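PDB 4R84: sialyltransferase 0160, which probably transfers sialic acid from a CMP-activated donor to the terminal galactose of an acceptor glycan, as a GT-B glycosyltransferase. Local coordinates for residues R196-V208 with V225-E239. Sequence-based numbering, arbitrary orientation.
Sequences RLNIEFYTNTAHV and VKISHISLYDDGSSE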
loop_
_atom_site.group_PDB
_atom_site.type_symbol
_atom_site.label_atom_id
_atom_site.label_comp_id
_atom_site.label_asym_id
_atom_site.label_seq_id
_atom_site.Cartn_x
_atom_site.Cartn_y
_atom_site.Cartn_z
ATOM N N ARG A 196 9.218 9.996 -23.716
ATOM C CA ARG A 196 9.889 9.900 -22.415
ATOM C C ARG A 196 8.955 9.182 -21.456
ATOM O O ARG A 196 7.750 9.202 -21.665
ATOM C CB ARG A 196 10.237 11.293 -21.860
ATOM C CG ARG A 196 11.331 12.045 -22.572
ATOM C CD ARG A 196 11.692 13.305 -21.795
ATOM N NE ARG A 196 10.614 14.296 -21.764
ATOM C CZ ARG A 196 10.289 15.021 -20.689
ATOM N NH1 ARG A 196 10.922 14.825 -19.538
ATOM N NH2 ARG A 196 9.299 15.911 -20.749
ATOM N N LEU A 197 9.486 8.558 -20.408
ATOM C CA LEU A 197 8.618 7.890 -19.445
ATOM C C LEU A 197 9.193 7.908 -18.031
ATOM O O LEU A 197 10.370 7.616 -17.842
ATOM C CB LEU A 197 8.363 6.436 -19.881
ATOM C CG LEU A 197 7.455 5.630 -18.937
ATOM C CD1 LEU A 197 6.029 6.199 -18.993
ATOM C CD2 LEU A 197 7.493 4.145 -19.307
ATOM N N ASN A 198 8.354 8.270 -17.058
ATOM C CA ASN A 198 8.647 8.046 -15.648
ATOM C C ASN A 198 7.902 6.810 -15.171
ATOM O O ASN A 198 6.712 6.646 -15.441
ATOM C CB ASN A 198 8.232 9.243 -14.793
ATOM C CG ASN A 198 9.127 10.443 -15.000
ATOM O OD1 ASN A 198 10.339 10.309 -15.169
ATOM N ND2 ASN A 198 8.531 11.621 -15.011
ATOM N N ILE A 199 8.600 5.949 -14.443
ATOM C CA ILE A 199 7.948 4.791 -13.856
ATOM C C ILE A 199 7.983 4.901 -12.345
ATOM O O ILE A 199 9.031 5.185 -11.766
ATOM C CB ILE A 199 8.616 3.468 -14.296
ATOM C CG1 ILE A 199 8.510 3.283 -15.813
ATOM C CG2 ILE A 199 8.009 2.278 -13.537
ATOM C CD1 ILE A 199 9.311 2.104 -16.341
ATOM N N GLU A 200 6.821 4.731 -11.720
ATOM C CA GLU A 200 6.711 4.640 -10.264
ATOM C C GLU A 200 6.427 3.198 -9.887
ATOM O O GLU A 200 5.495 2.605 -10.432
ATOM C CB GLU A 200 5.597 5.531 -9.738
ATOM C CG GLU A 200 5.872 7.024 -9.830
ATOM C CD GLU A 200 4.654 7.863 -9.495
ATOM O OE1 GLU A 200 3.584 7.306 -9.164
ATOM O OE2 GLU A 200 4.756 9.100 -9.585
ATOM N N PHE A 201 7.199 2.641 -8.945
ATOM C CA PHE A 201 7.001 1.265 -8.499
ATOM C C PHE A 201 6.344 1.225 -7.130
ATOM O O PHE A 201 6.627 2.074 -6.291
ATOM C CB PHE A 201 8.326 0.511 -8.414
ATOM C CG PHE A 201 8.920 0.163 -9.741
ATOM C CD1 PHE A 201 8.214 -0.611 -10.660
ATOM C CD2 PHE A 201 10.222 0.536 -10.037
ATOM C CE1 PHE A 201 8.790 -0.956 -11.881
ATOM C CE2 PHE A 201 10.803 0.184 -11.254
ATOM C CZ PHE A 201 10.081 -0.568 -12.169
ATOM N N TYR A 202 5.469 0.244 -6.928
ATOM C CA TYR A 202 4.825 0.002 -5.636
ATOM C C TYR A 202 4.830 -1.482 -5.389
ATOM O O TYR A 202 4.221 -2.228 -6.158
ATOM C CB TYR A 202 3.381 0.509 -5.629
ATOM C CG TYR A 202 3.233 1.967 -5.989
ATOM C CD1 TYR A 202 3.274 2.386 -7.320
ATOM C CD2 TYR A 202 3.026 2.921 -5.001
ATOM C CE1 TYR A 202 3.134 3.729 -7.657
ATOM C CE2 TYR A 202 2.874 4.272 -5.329
ATOM C CZ TYR A 202 2.940 4.661 -6.657
ATOM O OH TYR A 202 2.791 5.995 -7.002
ATOM N N THR A 203 5.506 -1.935 -4.341
ATOM C CA THR A 203 5.536 -3.374 -4.130
ATOM C C THR A 203 5.813 -3.700 -2.671
ATOM O O THR A 203 5.801 -2.822 -1.808
ATOM C CB THR A 203 6.561 -4.060 -5.067
ATOM O OG1 THR A 203 6.359 -5.480 -5.044
ATOM C CG2 THR A 203 8.005 -3.737 -4.684
ATOM N N ASN A 204 5.993 -4.994 -2.435
ATOM C CA ASN A 204 6.170 -5.617 -1.132
ATOM C C ASN A 204 7.630 -5.530 -0.695
ATOM O O ASN A 204 8.524 -5.878 -1.456
ATOM C CB ASN A 204 5.680 -7.073 -1.274
ATOM C CG ASN A 204 5.722 -7.864 -0.002
ATOM O OD1 ASN A 204 6.733 -7.916 0.681
ATOM N ND2 ASN A 204 4.620 -8.550 0.293
ATOM N N THR A 205 7.882 -5.018 0.511
ATOM C CA THR A 205 9.268 -4.797 0.935
ATOM C C THR A 205 10.090 -6.094 0.949
ATOM O O THR A 205 11.213 -6.122 0.447
ATOM C CB THR A 205 9.330 -4.158 2.329
ATOM O OG1 THR A 205 8.627 -2.917 2.303
ATOM C CG2 THR A 205 10.775 -3.913 2.739
ATOM N N ALA A 206 9.537 -7.149 1.538
ATOM C CA ALA A 206 10.292 -8.401 1.676
ATOM C C ALA A 206 10.680 -8.964 0.308
ATOM O O ALA A 206 11.718 -9.610 0.161
ATOM C CB ALA A 206 9.489 -9.438 2.497
ATOM N N HIS A 207 9.876 -8.677 -0.710
ATOM C CA HIS A 207 10.114 -9.310 -2.000
ATOM C C HIS A 207 10.462 -8.335 -3.099
ATOM O O HIS A 207 10.333 -8.664 -4.267
ATOM C CB HIS A 207 8.893 -10.129 -2.383
ATOM C CG HIS A 207 8.612 -11.222 -1.401
ATOM N ND1 HIS A 207 7.726 -11.072 -0.358
ATOM C CD2 HIS A 207 9.154 -12.453 -1.261
ATOM C CE1 HIS A 207 7.706 -12.179 0.362
ATOM N NE2 HIS A 207 8.564 -13.033 -0.165
ATOM N N VAL A 208 10.944 -7.156 -2.719
ATOM C CA VAL A 208 11.300 -6.142 -3.700
ATOM C C VAL A 208 12.343 -6.648 -4.705
ATOM O O VAL A 208 12.249 -6.348 -5.903
ATOM C CB VAL A 208 11.806 -4.842 -3.013
ATOM C CG1 VAL A 208 12.985 -5.130 -2.093
ATOM C CG2 VAL A 208 12.185 -3.794 -4.057
ATOM N N VAL A 225 13.818 6.648 -20.153
ATOM C CA VAL A 225 13.004 6.028 -19.088
ATOM C C VAL A 225 13.654 6.267 -17.733
ATOM O O VAL A 225 14.827 5.948 -17.538
ATOM C CB VAL A 225 12.842 4.510 -19.310
ATOM C CG1 VAL A 225 12.018 3.883 -18.180
ATOM C CG2 VAL A 225 12.196 4.239 -20.652
ATOM N N LYS A 226 12.897 6.830 -16.803
ATOM C CA LYS A 226 13.417 7.088 -15.467
ATOM C C LYS A 226 12.546 6.396 -14.437
ATOM O O LYS A 226 11.323 6.501 -14.490
ATOM C CB LYS A 226 13.466 8.589 -15.177
ATOM C CG LYS A 226 14.062 8.945 -13.813
ATOM C CD LYS A 226 14.363 10.432 -13.695
ATOM C CE LYS A 226 14.554 10.862 -12.240
ATOM N NZ LYS A 226 13.245 10.917 -11.521
ATOM N N ILE A 227 13.184 5.709 -13.498
ATOM C CA ILE A 227 12.477 5.192 -12.332
ATOM C C ILE A 227 12.374 6.364 -11.365
ATOM O O ILE A 227 13.363 6.757 -10.732
ATOM C CB ILE A 227 13.193 4.011 -11.680
ATOM C CG1 ILE A 227 13.594 2.955 -12.720
ATOM C CG2 ILE A 227 12.323 3.402 -10.579
ATOM C CD1 ILE A 227 12.442 2.455 -13.615
ATOM N N SER A 228 11.195 6.972 -11.298
ATOM C CA SER A 228 11.055 8.229 -10.578
ATOM C C SER A 228 10.764 8.031 -9.088
ATOM O O SER A 228 10.989 8.926 -8.285
ATOM C CB SER A 228 9.959 9.086 -11.212
ATOM O OG SER A 228 8.710 8.407 -11.263
ATOM N N HIS A 229 10.217 6.882 -8.724
ATOM C CA HIS A 229 9.881 6.635 -7.321
ATOM C C HIS A 229 9.640 5.155 -7.038
ATOM O O HIS A 229 9.107 4.437 -7.876
ATOM C CB HIS A 229 8.634 7.409 -6.923
ATOM C CG HIS A 229 8.517 7.622 -5.449
ATOM N ND1 HIS A 229 7.828 6.758 -4.623
ATOM C CD2 HIS A 229 9.032 8.581 -4.645
ATOM C CE1 HIS A 229 7.909 7.186 -3.378
ATOM N NE2 HIS A 229 8.635 8.289 -3.362
ATOM N N ILE A 230 10.009 4.714 -5.830
ATOM C CA ILE A 230 9.751 3.345 -5.397
ATOM C C ILE A 230 9.078 3.431 -4.035
ATOM O O ILE A 230 9.567 4.139 -3.165
ATOM C CB ILE A 230 11.051 2.524 -5.289
ATOM C CG1 ILE A 230 11.783 2.506 -6.624
ATOM C CG2 ILE A 230 10.762 1.086 -4.817
ATOM C CD1 ILE A 230 13.129 1.769 -6.576
ATOM N N SER A 231 7.928 2.779 -3.876
ATOM C CA SER A 231 7.255 2.724 -2.565
ATOM C C SER A 231 7.197 1.269 -2.152
ATOM O O SER A 231 6.605 0.453 -2.864
ATOM C CB SER A 231 5.843 3.319 -2.609
ATOM O OG SER A 231 5.851 4.720 -2.890
ATOM N N LEU A 232 7.785 0.955 -0.997
ATOM C CA LEU A 232 7.841 -0.416 -0.508
ATOM C C LEU A 232 7.003 -0.534 0.754
ATOM O O LEU A 232 7.060 0.338 1.617
ATOM C CB LEU A 232 9.295 -0.827 -0.235
ATOM C CG LEU A 232 10.230 -0.675 -1.438
ATOM C CD1 LEU A 232 11.645 -1.078 -1.062
ATOM C CD2 LEU A 232 9.758 -1.501 -2.640
ATOM N N TYR A 233 6.190 -1.585 0.829
ATOM C CA TYR A 233 5.285 -1.783 1.960
ATOM C C TYR A 233 5.555 -3.107 2.650
ATOM O O TYR A 233 5.636 -4.147 1.998
ATOM C CB TYR A 233 3.820 -1.758 1.501
ATOM C CG TYR A 233 3.417 -0.483 0.775
ATOM C CD1 TYR A 233 3.746 -0.298 -0.569
ATOM C CD2 TYR A 233 2.709 0.520 1.422
ATOM C CE1 TYR A 233 3.374 0.859 -1.250
ATOM C CE2 TYR A 233 2.337 1.699 0.744
ATOM C CZ TYR A 233 2.681 1.852 -0.579
ATOM O OH TYR A 233 2.323 2.997 -1.251
ATOM N N ASP A 234 5.674 -3.087 3.972
ATOM C CA ASP A 234 5.683 -4.344 4.726
ATOM C C ASP A 234 4.439 -5.147 4.434
ATOM O O ASP A 234 3.365 -4.572 4.315
ATOM C CB ASP A 234 5.711 -4.090 6.234
ATOM C CG ASP A 234 7.028 -3.566 6.722
ATOM O OD1 ASP A 234 8.061 -3.810 6.069
ATOM O OD2 ASP A 234 7.016 -2.908 7.785
ATOM N N ASP A 235 4.548 -6.469 4.355
ATOM C CA ASP A 235 3.312 -7.241 4.217
ATOM C C ASP A 235 2.806 -7.790 5.544
ATOM O O ASP A 235 1.676 -8.251 5.632
ATOM C CB ASP A 235 3.446 -8.353 3.184
ATOM C CG ASP A 235 4.503 -9.353 3.512
ATOM O OD1 ASP A 235 5.196 -9.193 4.530
ATOM O OD2 ASP A 235 4.630 -10.315 2.723
ATOM N N GLY A 236 3.651 -7.779 6.565
ATOM C CA GLY A 236 3.219 -8.225 7.873
ATOM C C GLY A 236 4.347 -8.556 8.817
ATOM O O GLY A 236 5.364 -7.888 8.843
ATOM N N SER A 237 4.159 -9.604 9.605
ATOM C CA SER A 237 5.126 -9.922 10.640
ATOM C C SER A 237 6.468 -10.380 10.077
ATOM O O SER A 237 7.491 -10.248 10.739
ATOM C CB SER A 237 4.537 -10.984 11.569
ATOM O OG SER A 237 4.173 -12.133 10.834
ATOM N N SER A 238 6.470 -10.889 8.848
ATOM C CA SER A 238 7.665 -11.515 8.295
ATOM C C SER A 238 8.864 -10.557 8.216
ATOM O O SER A 238 9.979 -10.966 8.520
ATOM C CB SER A 238 7.355 -12.110 6.916
ATOM O OG SER A 238 8.222 -11.609 5.917
ATOM N N GLU A 239 8.633 -9.292 7.862
ATOM C CA GLU A 239 9.717 -8.311 7.810
ATOM C C GLU A 239 10.325 -8.082 9.191
ATOM O O GLU A 239 11.500 -7.764 9.304
ATOM C CB GLU A 239 9.237 -6.973 7.239
ATOM C CG GLU A 239 9.165 -6.931 5.703
ATOM C CD GLU A 239 7.789 -7.312 5.161
ATOM O OE1 GLU A 239 6.936 -7.764 5.965
ATOM O OE2 GLU A 239 7.560 -7.156 3.934
HETATM O O HOH W 1 6.844 10.065 -10.528
HETATM O O HOH W 2 6.243 4.854 -5.961
HETATM O O HOH W 3 8.971 -1.216 4.296
#
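Strands 197-204 and 225-233 run side by side in the same direction, their short axes 35° apart, and backbone hydrogen bonds join them from Lys226 N on Leu197 O to Thr205 N on Tyr233 O. Pairing slips by one residue between Ile199/Ile227 and Glu200/His229, a beta bulge that inserts Ser228 on the second strand. The Ser228 N to Ile199 O bond survives at 2.8 Å, while a water links Ser228 OG to Glu200 OE2. On the face with Glu200, Tyr202 OH donates to Glu200 OE1 (2.6 Å), meeting it from above the carboxylate plane, and Tyr233 OH lies at the edge of the Tyr202 ring, 3.8 Å from CD2. The other face is mostly apolar, although Thr203 OG1 hydrogen-bonds to Ile124 O. Ile227 CG2, anti to its backbone N, reaches within 3.6 Å of Phe201 CD2, and Thr203 CG2 and Leu232 CD2 lie alongside each other at 3.5 Å. Helix 213-219 covers Ile199, Phe201 and Val225 here; it belongs to the helical link between the two strands, a beta-alpha-beta crossover of the Rossmann-like domain of this GT-B enzyme. Where the strands end the contact turns polar. Asn204 CG stands anti to the backbone N (chi1 -177°), and ND2 gives Asp235 OD2 a nearly straight bond of 3.0 Å (178°), with the amide and carboxylate planes turned nearly perpendicular; ND2 also bonds to Asp125. Glu239 OE2 is gripped from opposite faces of its carboxylate by Ala206 N, at 3.1 Å, and Asp235 N. Next to Glu239, the Ser238 side chain, on helix 237-246, lies about 7 Å from the bound CMP-3-fluoro-Neu5Ac.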